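Local coordinates for chitin oligosaccahride binding protein NagB1 (Paenibacillus sp. FPU-7, PDB 7EHP) that binds the chitin oligosaccharides N,N'-diacetylchitobiose and N,N',N''-triacetylchitotriose, probably as the extracellular receptor that delivers them to an ABC-type importer, at residues I110-V122 with Q313-A325. Residues are numbered along the deposited sequence; the frame is centred on the assembly and turned at random.
Sequences IYGLPTAYFVEGV and QKRQLKESGILPA. With NAG (2-acetamido-2-deoxy-beta-D-glucopyranose), chain C.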
ATOM      1  N   ILE A 110      -2.616 -13.919 -16.630  1.00 27.29           N
ATOM      2  CA  ILE A 110      -1.812 -12.955 -15.877  1.00 25.52           C
ATOM      3  C   ILE A 110      -1.841 -11.610 -16.592  1.00 32.91           C
ATOM      4  O   ILE A 110      -1.500 -11.528 -17.782  1.00 27.92           O
ATOM      5  CB  ILE A 110      -0.371 -13.459 -15.718  1.00 25.15           C
ATOM      6  CG1 ILE A 110      -0.375 -14.800 -15.011  1.00 24.17           C
ATOM      7  CG2 ILE A 110       0.493 -12.458 -14.945  1.00 23.70           C
ATOM      8  CD1 ILE A 110       0.929 -15.505 -15.067  1.00 31.33           C
ATOM      9  N   TYR A 111      -2.221 -10.539 -15.862  1.00 24.41           N
ATOM     10  CA  TYR A 111      -2.434  -9.247 -16.511  1.00 21.89           C
ATOM     11  C   TYR A 111      -1.687  -8.092 -15.847  1.00 23.16           C
ATOM     12  O   TYR A 111      -1.909  -6.929 -16.216  1.00 19.72           O
ATOM     13  CB  TYR A 111      -3.930  -8.915 -16.588  1.00 27.03           C
ATOM     14  CG  TYR A 111      -4.766  -9.931 -17.357  1.00 30.07           C
ATOM     15  CD1 TYR A 111      -5.146 -11.132 -16.764  1.00 30.83           C
ATOM     16  CD2 TYR A 111      -5.156  -9.699 -18.681  1.00 30.80           C
ATOM     17  CE1 TYR A 111      -5.911 -12.063 -17.451  1.00 34.82           C
ATOM     18  CE2 TYR A 111      -5.924 -10.639 -19.388  1.00 26.55           C
ATOM     19  CZ  TYR A 111      -6.295 -11.817 -18.757  1.00 34.46           C
ATOM     20  OH  TYR A 111      -7.059 -12.766 -19.397  1.00 32.10           O
ATOM     21  N   GLY A 112      -0.805  -8.374 -14.904  1.00 18.26           N
ATOM     22  CA  GLY A 112       0.099  -7.367 -14.387  1.00 19.09           C
ATOM     23  C   GLY A 112       1.188  -8.057 -13.603  1.00 20.05           C
ATOM     24  O   GLY A 112       1.125  -9.265 -13.345  1.00 18.57           O
ATOM     25  N   LEU A 113       2.204  -7.276 -13.239  1.00 17.21           N
ATOM     26  CA  LEU A 113       3.355  -7.801 -12.506  1.00 19.65           C
ATOM     27  C   LEU A 113       3.630  -6.900 -11.312  1.00 18.34           C
ATOM     28  O   LEU A 113       3.863  -5.686 -11.498  1.00 20.21           O
ATOM     29  CB  LEU A 113       4.590  -7.909 -13.415  1.00 17.71           C
ATOM     30  CG  LEU A 113       4.492  -8.844 -14.630  1.00 24.97           C
ATOM     31  CD1 LEU A 113       5.738  -8.746 -15.531  1.00 22.54           C
ATOM     32  CD2 LEU A 113       4.226 -10.294 -14.202  1.00 21.36           C
ATOM     33  N   PRO A 114       3.627  -7.430 -10.087  1.00 18.45           N
ATOM     34  CA  PRO A 114       3.965  -6.603  -8.927  1.00 17.14           C
ATOM     35  C   PRO A 114       5.445  -6.279  -8.927  1.00 20.84           C
ATOM     36  O   PRO A 114       6.284  -7.140  -9.212  1.00 20.72           O
ATOM     37  CB  PRO A 114       3.596  -7.500  -7.738  1.00 19.85           C
ATOM     38  CG  PRO A 114       3.811  -8.873  -8.267  1.00 19.15           C
ATOM     39  CD  PRO A 114       3.280  -8.806  -9.681  1.00 17.18           C
ATOM     40  N   THR A 115       5.767  -5.020  -8.625  1.00 15.98           N
ATOM     41  CA  THR A 115       7.165  -4.637  -8.517  1.00 16.67           C
ATOM     42  C   THR A 115       7.675  -4.722  -7.099  1.00 16.04           C
ATOM     43  O   THR A 115       8.882  -4.587  -6.893  1.00 17.52           O
ATOM     44  CB  THR A 115       7.407  -3.205  -9.007  1.00 16.38           C
ATOM     45  OG1 THR A 115       6.547  -2.312  -8.293  1.00 13.66           O
ATOM     46  CG2 THR A 115       7.202  -3.082 -10.538  1.00 12.93           C
ATOM     47  N   ALA A 116       6.780  -4.882  -6.123  1.00 15.18           N
ATOM     48  CA  ALA A 116       7.169  -4.885  -4.725  1.00 16.19           C
ATOM     49  C   ALA A 116       6.288  -5.843  -3.937  1.00 18.36           C
ATOM     50  O   ALA A 116       5.151  -6.125  -4.317  1.00 20.16           O
ATOM     51  CB  ALA A 116       7.053  -3.492  -4.098  1.00 16.34           C
ATOM     52  N   TYR A 117       6.835  -6.330  -2.832  1.00 21.15           N
ATOM     53  CA  TYR A 117       6.049  -6.880  -1.742  1.00 22.16           C
ATOM     54  C   TYR A 117       5.928  -5.812  -0.662  1.00 18.15           C
ATOM     55  O   TYR A 117       6.913  -5.147  -0.325  1.00 20.39           O
ATOM     56  CB  TYR A 117       6.706  -8.140  -1.171  1.00 20.58           C
ATOM     57  CG  TYR A 117       6.123  -8.601   0.143  1.00 24.92           C
ATOM     58  CD1 TYR A 117       4.964  -9.365   0.174  1.00 21.12           C
ATOM     59  CD2 TYR A 117       6.727  -8.262   1.353  1.00 22.44           C
ATOM     60  CE1 TYR A 117       4.426  -9.793   1.370  1.00 23.95           C
ATOM     61  CE2 TYR A 117       6.202  -8.690   2.549  1.00 24.36           C
ATOM     62  CZ  TYR A 117       5.050  -9.457   2.550  1.00 27.42           C
ATOM     63  OH  TYR A 117       4.517  -9.875   3.736  1.00 25.97           O
ATOM     64  N   PHE A 118       4.729  -5.641  -0.124  1.00 19.48           N
ATOM     65  CA  PHE A 118       4.509  -4.643   0.916  1.00 18.69           C
ATOM     66  C   PHE A 118       4.049  -5.329   2.194  1.00 19.61           C
ATOM     67  O   PHE A 118       3.446  -6.402   2.146  1.00 17.93           O
ATOM     68  CB  PHE A 118       3.472  -3.572   0.465  1.00 20.35           C
ATOM     69  CG  PHE A 118       2.026  -3.962   0.692  1.00 17.73           C
ATOM     70  CD1 PHE A 118       1.398  -3.720   1.913  1.00 20.08           C
ATOM     71  CD2 PHE A 118       1.292  -4.559  -0.323  1.00 22.32           C
ATOM     72  CE1 PHE A 118       0.061  -4.091   2.121  1.00 17.98           C
ATOM     73  CE2 PHE A 118      -0.030  -4.933  -0.130  1.00 19.45           C
ATOM     74  CZ  PHE A 118      -0.651  -4.691   1.090  1.00 19.55           C
ATOM     75  N   VAL A 119       4.379  -4.721   3.341  1.00 16.25           N
ATOM     76  CA  VAL A 119       3.647  -4.917   4.592  1.00 18.68           C
ATOM     77  C   VAL A 119       3.260  -3.545   5.123  1.00 15.93           C
ATOM     78  O   VAL A 119       3.905  -2.538   4.824  1.00 20.36           O
ATOM     79  CB  VAL A 119       4.437  -5.696   5.687  1.00 20.86           C
ATOM     80  CG1 VAL A 119       4.539  -7.164   5.361  1.00 18.81           C
ATOM     81  CG2 VAL A 119       5.822  -5.093   5.908  1.00 18.17           C
ATOM     82  N   GLU A 120       2.195  -3.504   5.917  1.00 18.15           N
ATOM     83  CA  GLU A 120       1.813  -2.311   6.658  1.00 20.45           C
ATOM     84  C   GLU A 120       1.868  -2.626   8.139  1.00 18.24           C
ATOM     85  O   GLU A 120       1.377  -3.669   8.569  1.00 16.72           O
ATOM     86  CB  GLU A 120       0.409  -1.845   6.287  1.00 19.56           C
ATOM     87  CG  GLU A 120       0.305  -1.236   4.923  1.00 17.99           C
ATOM     88  CD  GLU A 120      -1.091  -0.735   4.612  1.00 18.61           C
ATOM     89  OE1 GLU A 120      -1.879  -0.505   5.569  1.00 11.89           O
ATOM     90  OE2 GLU A 120      -1.392  -0.589   3.404  1.00 18.58           O
ATOM     91  N   GLY A 121       2.469  -1.737   8.911  1.00 16.13           N
ATOM     92  CA  GLY A 121       2.511  -1.912  10.349  1.00 19.01           C
ATOM     93  C   GLY A 121       3.006  -0.637  10.982  1.00 21.07           C
ATOM     94  O   GLY A 121       2.865   0.439  10.395  1.00 15.91           O
ATOM     95  N   VAL A 122       3.622  -0.746  12.151  1.00 18.94           N
ATOM     96  CA  VAL A 122       3.955   0.408  12.968  1.00 16.21           C
ATOM     97  C   VAL A 122       5.452   0.637  12.876  1.00 19.23           C
ATOM     98  O   VAL A 122       6.246  -0.192  13.339  1.00 17.70           O
ATOM     99  CB  VAL A 122       3.509   0.212  14.422  1.00 20.10           C
ATOM    100  CG1 VAL A 122       3.750   1.476  15.232  1.00 17.33           C
ATOM    101  CG2 VAL A 122       2.038  -0.209  14.457  1.00 15.72           C
ATOM    102  N   GLN A 313      15.413  -5.151  -8.710  1.00 20.30           N
ATOM    103  CA  GLN A 313      14.835  -5.529  -7.424  1.00 20.54           C
ATOM    104  C   GLN A 313      15.803  -5.261  -6.279  1.00 24.46           C
ATOM    105  O   GLN A 313      15.412  -4.722  -5.233  1.00 18.20           O
ATOM    106  CB  GLN A 313      14.439  -7.005  -7.448  1.00 18.88           C
ATOM    107  CG  GLN A 313      13.246  -7.299  -8.318  1.00 19.27           C
ATOM    108  CD  GLN A 313      11.929  -6.953  -7.640  1.00 21.37           C
ATOM    109  OE1 GLN A 313      11.442  -7.704  -6.786  1.00 21.37           O
ATOM    110  NE2 GLN A 313      11.346  -5.819  -8.014  1.00 20.22           N
ATOM    111  N   LYS A 314      17.075  -5.639  -6.451  1.00 21.14           N
ATOM    112  CA  LYS A 314      18.064  -5.360  -5.406  1.00 22.68           C
ATOM    113  C   LYS A 314      18.310  -3.866  -5.257  1.00 20.39           C
ATOM    114  O   LYS A 314      18.452  -3.361  -4.133  1.00 21.68           O
ATOM    115  CB  LYS A 314      19.387  -6.062  -5.713  1.00 26.09           C
ATOM    116  CG  LYS A 314      19.448  -7.526  -5.323  1.00 33.00           C
ATOM    117  CD  LYS A 314      20.781  -8.133  -5.764  1.00 42.23           C
ATOM    118  CE  LYS A 314      21.103  -9.399  -5.002  1.00 48.05           C
ATOM    119  NZ  LYS A 314      22.138 -10.191  -5.719  1.00 53.55           N
ATOM    120  N   ARG A 315      18.372  -3.146  -6.382  1.00 19.07           N
ATOM    121  CA  ARG A 315      18.654  -1.715  -6.341  1.00 20.56           C
ATOM    122  C   ARG A 315      17.615  -0.973  -5.499  1.00 20.90           C
ATOM    123  O   ARG A 315      17.959  -0.182  -4.608  1.00 20.16           O
ATOM    124  CB  ARG A 315      18.707  -1.165  -7.767  1.00 21.13           C
ATOM    125  CG  ARG A 315      18.810   0.352  -7.840  1.00 22.48           C
ATOM    126  CD  ARG A 315      19.211   0.831  -9.229  1.00 18.71           C
ATOM    127  NE  ARG A 315      19.075   2.288  -9.358  1.00 25.02           N
ATOM    128  CZ  ARG A 315      19.207   2.956 -10.501  1.00 22.72           C
ATOM    129  NH1 ARG A 315      19.497   2.295 -11.622  1.00 19.87           N
ATOM    130  NH2 ARG A 315      19.060   4.279 -10.528  1.00 16.57           N
ATOM    131  N   GLN A 316      16.332  -1.224  -5.758  1.00 18.20           N
ATOM    132  CA  GLN A 316      15.295  -0.495  -5.039  1.00 19.00           C
ATOM    133  C   GLN A 316      15.238  -0.932  -3.585  1.00 18.66           C
ATOM    134  O   GLN A 316      14.835  -0.150  -2.717  1.00 19.14           O
ATOM    135  CB  GLN A 316      13.942  -0.678  -5.723  1.00 14.88           C
ATOM    136  CG  GLN A 316      13.444  -2.113  -5.681  1.00 18.27           C
ATOM    137  CD  GLN A 316      12.035  -2.249  -6.199  1.00 20.61           C
ATOM    138  OE1 GLN A 316      11.569  -1.413  -6.980  1.00 18.80           O
ATOM    139  NE2 GLN A 316      11.337  -3.306  -5.764  1.00 15.18           N
ATOM    140  N   LEU A 317      15.671  -2.160  -3.292  1.00 22.02           N
ATOM    141  CA  LEU A 317      15.768  -2.589  -1.900  1.00 20.79           C
ATOM    142  C   LEU A 317      16.883  -1.838  -1.183  1.00 19.27           C
ATOM    143  O   LEU A 317      16.679  -1.288  -0.094  1.00 22.04           O
ATOM    144  CB  LEU A 317      16.006  -4.100  -1.827  1.00 17.70           C
ATOM    145  CG  LEU A 317      16.311  -4.611  -0.417  1.00 18.95           C
ATOM    146  CD1 LEU A 317      15.097  -4.369   0.493  1.00 19.33           C
ATOM    147  CD2 LEU A 317      16.686  -6.090  -0.420  1.00 26.36           C
ATOM    148  N   LYS A 318      18.066  -1.796  -1.802  1.00 20.68           N
ATOM    149  CA  LYS A 318      19.237  -1.159  -1.211  1.00 24.35           C
ATOM    150  C   LYS A 318      19.063   0.350  -1.127  1.00 27.27           C
ATOM    151  O   LYS A 318      19.410   0.965  -0.111  1.00 22.91           O
ATOM    152  CB  LYS A 318      20.468  -1.515  -2.048  1.00 22.52           C
ATOM    153  CG  LYS A 318      21.819  -1.019  -1.539  1.00 35.83           C
ATOM    154  CD  LYS A 318      22.868  -1.158  -2.646  1.00 36.91           C
ATOM    155  CE  LYS A 318      24.283  -0.861  -2.175  1.00 45.16           C
ATOM    156  NZ  LYS A 318      25.261  -1.007  -3.304  1.00 53.95           N
ATOM    157  N   GLU A 319      18.522   0.959  -2.186  1.00 19.72           N
ATOM    158  CA  GLU A 319      18.425   2.413  -2.270  1.00 25.19           C
ATOM    159  C   GLU A 319      17.276   2.980  -1.450  1.00 22.88           C
ATOM    160  O   GLU A 319      17.368   4.101  -0.935  1.00 19.85           O
ATOM    161  CB  GLU A 319      18.237   2.828  -3.725  1.00 22.31           C
ATOM    162  CG  GLU A 319      19.499   2.849  -4.533  1.00 23.72           C
ATOM    163  CD  GLU A 319      19.259   3.362  -5.925  1.00 28.32           C
ATOM    164  OE1 GLU A 319      20.247   3.443  -6.696  1.00 24.09           O
ATOM    165  OE2 GLU A 319      18.081   3.663  -6.249  1.00 20.51           O
ATOM    166  N   SER A 320      16.183   2.246  -1.345  1.00 21.52           N
ATOM    167  CA  SER A 320      14.950   2.838  -0.885  1.00 20.85           C
ATOM    168  C   SER A 320      14.153   1.938   0.046  1.00 20.21           C
ATOM    169  O   SER A 320      13.097   2.362   0.507  1.00 15.75           O
ATOM    170  CB  SER A 320      14.089   3.240  -2.094  1.00 22.17           C
ATOM    171  OG  SER A 320      14.628   4.354  -2.795  1.00 18.05           O
ATOM    172  N   GLY A 321      14.620   0.723   0.331  1.00 20.79           N
ATOM    173  CA  GLY A 321      13.964  -0.154   1.280  1.00 16.24           C
ATOM    174  C   GLY A 321      12.783  -0.924   0.741  1.00 23.24           C
ATOM    175  O   GLY A 321      12.091  -1.601   1.517  1.00 17.00           O
ATOM    176  N   ILE A 322      12.521  -0.851  -0.560  1.00 18.66           N
ATOM    177  CA  ILE A 322      11.352  -1.529  -1.107  1.00 19.24           C
ATOM    178  C   ILE A 322      11.595  -3.029  -1.169  1.00 19.65           C
ATOM    179  O   ILE A 322      12.543  -3.497  -1.811  1.00 22.12           O
ATOM    180  CB  ILE A 322      10.954  -0.941  -2.471  1.00 21.23           C
ATOM    181  CG1 ILE A 322      10.402   0.478  -2.273  1.00 23.51           C
ATOM    182  CG2 ILE A 322       9.908  -1.787  -3.139  1.00 22.85           C
ATOM    183  CD1 ILE A 322      11.364   1.503  -2.308  1.00 26.95           C
ATOM    184  N   LEU A 323      10.709  -3.785  -0.529  1.00 18.41           N
ATOM    185  CA  LEU A 323      10.868  -5.226  -0.416  1.00 19.97           C
ATOM    186  C   LEU A 323      10.576  -5.915  -1.753  1.00 21.86           C
ATOM    187  O   LEU A 323       9.615  -5.562  -2.450  1.00 18.52           O
ATOM    188  CB  LEU A 323       9.947  -5.763   0.681  1.00 17.50           C
ATOM    189  CG  LEU A 323      10.157  -5.048   2.021  1.00 18.60           C
ATOM    190  CD1 LEU A 323       9.126  -5.500   3.053  1.00 16.97           C
ATOM    191  CD2 LEU A 323      11.574  -5.251   2.552  1.00 17.63           C
ATOM    192  N   PRO A 324      11.369  -6.921  -2.122  1.00 19.18           N
ATOM    193  CA  PRO A 324      11.265  -7.483  -3.468  1.00 21.50           C
ATOM    194  C   PRO A 324       9.975  -8.253  -3.662  1.00 23.62           C
ATOM    195  O   PRO A 324       9.492  -8.939  -2.757  1.00 23.08           O
ATOM    196  CB  PRO A 324      12.476  -8.420  -3.546  1.00 21.66           C
ATOM    197  CG  PRO A 324      12.717  -8.817  -2.129  1.00 23.24           C
ATOM    198  CD  PRO A 324      12.469  -7.538  -1.361  1.00 17.50           C
ATOM    199  N   ALA A 325       9.432  -8.156  -4.868  1.00 16.92           N
ATOM    200  CA  ALA A 325       8.333  -9.016  -5.263  1.00 20.71           C
ATOM    201  C   ALA A 325       8.804 -10.326  -5.890  1.00 23.31           C
ATOM    202  O   ALA A 325       7.998 -11.259  -5.993  1.00 26.14           O
ATOM    203  CB  ALA A 325       7.399  -8.286  -6.235  1.00 15.84           C
TER
HETATM  204  C1  NAG C   2      -0.854   2.019  -1.554  1.00 18.97           C
HETATM  205  C2  NAG C   2      -2.298   2.310  -1.948  1.00 16.84           C
HETATM  206  C3  NAG C   2      -3.253   1.637  -0.974  1.00 14.29           C
HETATM  207  C4  NAG C   2      -2.955   0.148  -0.904  1.00 14.29           C
HETATM  208  C5  NAG C   2      -1.485  -0.081  -0.557  1.00 18.03           C
HETATM  209  C6  NAG C   2      -1.087  -1.540  -0.564  1.00 18.06           C
HETATM  210  C7  NAG C   2      -3.030   4.320  -3.157  1.00 18.56           C
HETATM  211  C8  NAG C   2      -3.263   5.787  -3.079  1.00 16.85           C
HETATM  212  N2  NAG C   2      -2.563   3.738  -2.042  1.00 17.16           N
HETATM  213  O3  NAG C   2      -4.587   1.839  -1.415  1.00 17.15           O
HETATM  214  O4  NAG C   2      -3.758  -0.475   0.089  1.00 14.14           O
HETATM  215  O5  NAG C   2      -0.640   0.592  -1.500  1.00 13.78           O
HETATM  216  O6  NAG C   2      -1.438  -2.184  -1.783  1.00 19.21           O
HETATM  217  O7  NAG C   2      -3.265   3.676  -4.186  1.00 17.90           O
HETATM  218  O   HOH W   1       7.831  -2.622  -0.014  1.00 16.57           O
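The carbonyl oxygen Thr115 O is gripped by two glutamine amides of helix 310-320, Gln313 NE2 and Gln316 NE2, both at 3.0 Å, one from either face of the carbonyl plane. Gln313 bends at chi2 (-79°) to bring its amide round, with the oxygen almost in the amide's plane, whereas in Gln316 a chi1 of 65° sets CG between the backbone N and the carbonyl carbon, and the straight chain beyond carries NE2 to the oxygen. The other end of the Gln313 amide, OE1, takes the N-H of Met326 and, weakly, that of Ala325. Further along, Tyr117 N donates to Leu323 O (2.9 Å), and one water links Tyr117 O to Leu323 N. In this extracellular solute-binding protein fold, these bonds join helix 310-320 and the chain after Gly321 to strand 109-125, whose Thr115, Ala116, Phe118 and Glu120 belong to the glycan pocket; Thr115 and Ala116 touch a second NAG. Packing is tight where Ala116 CB meets Ile322 CG2 (3.5 Å), and Leu323 CD1 lies at the edge of the Tyr117 ring, whose hydroxyl bonds to Gln349. Phe118 leaves the strand away from 313-325, and NAG C6 sits 3.5 Å above the plane of the Phe118 ring, over the ring's centre; an alanine here would probably leave that C6 without its aromatic platform.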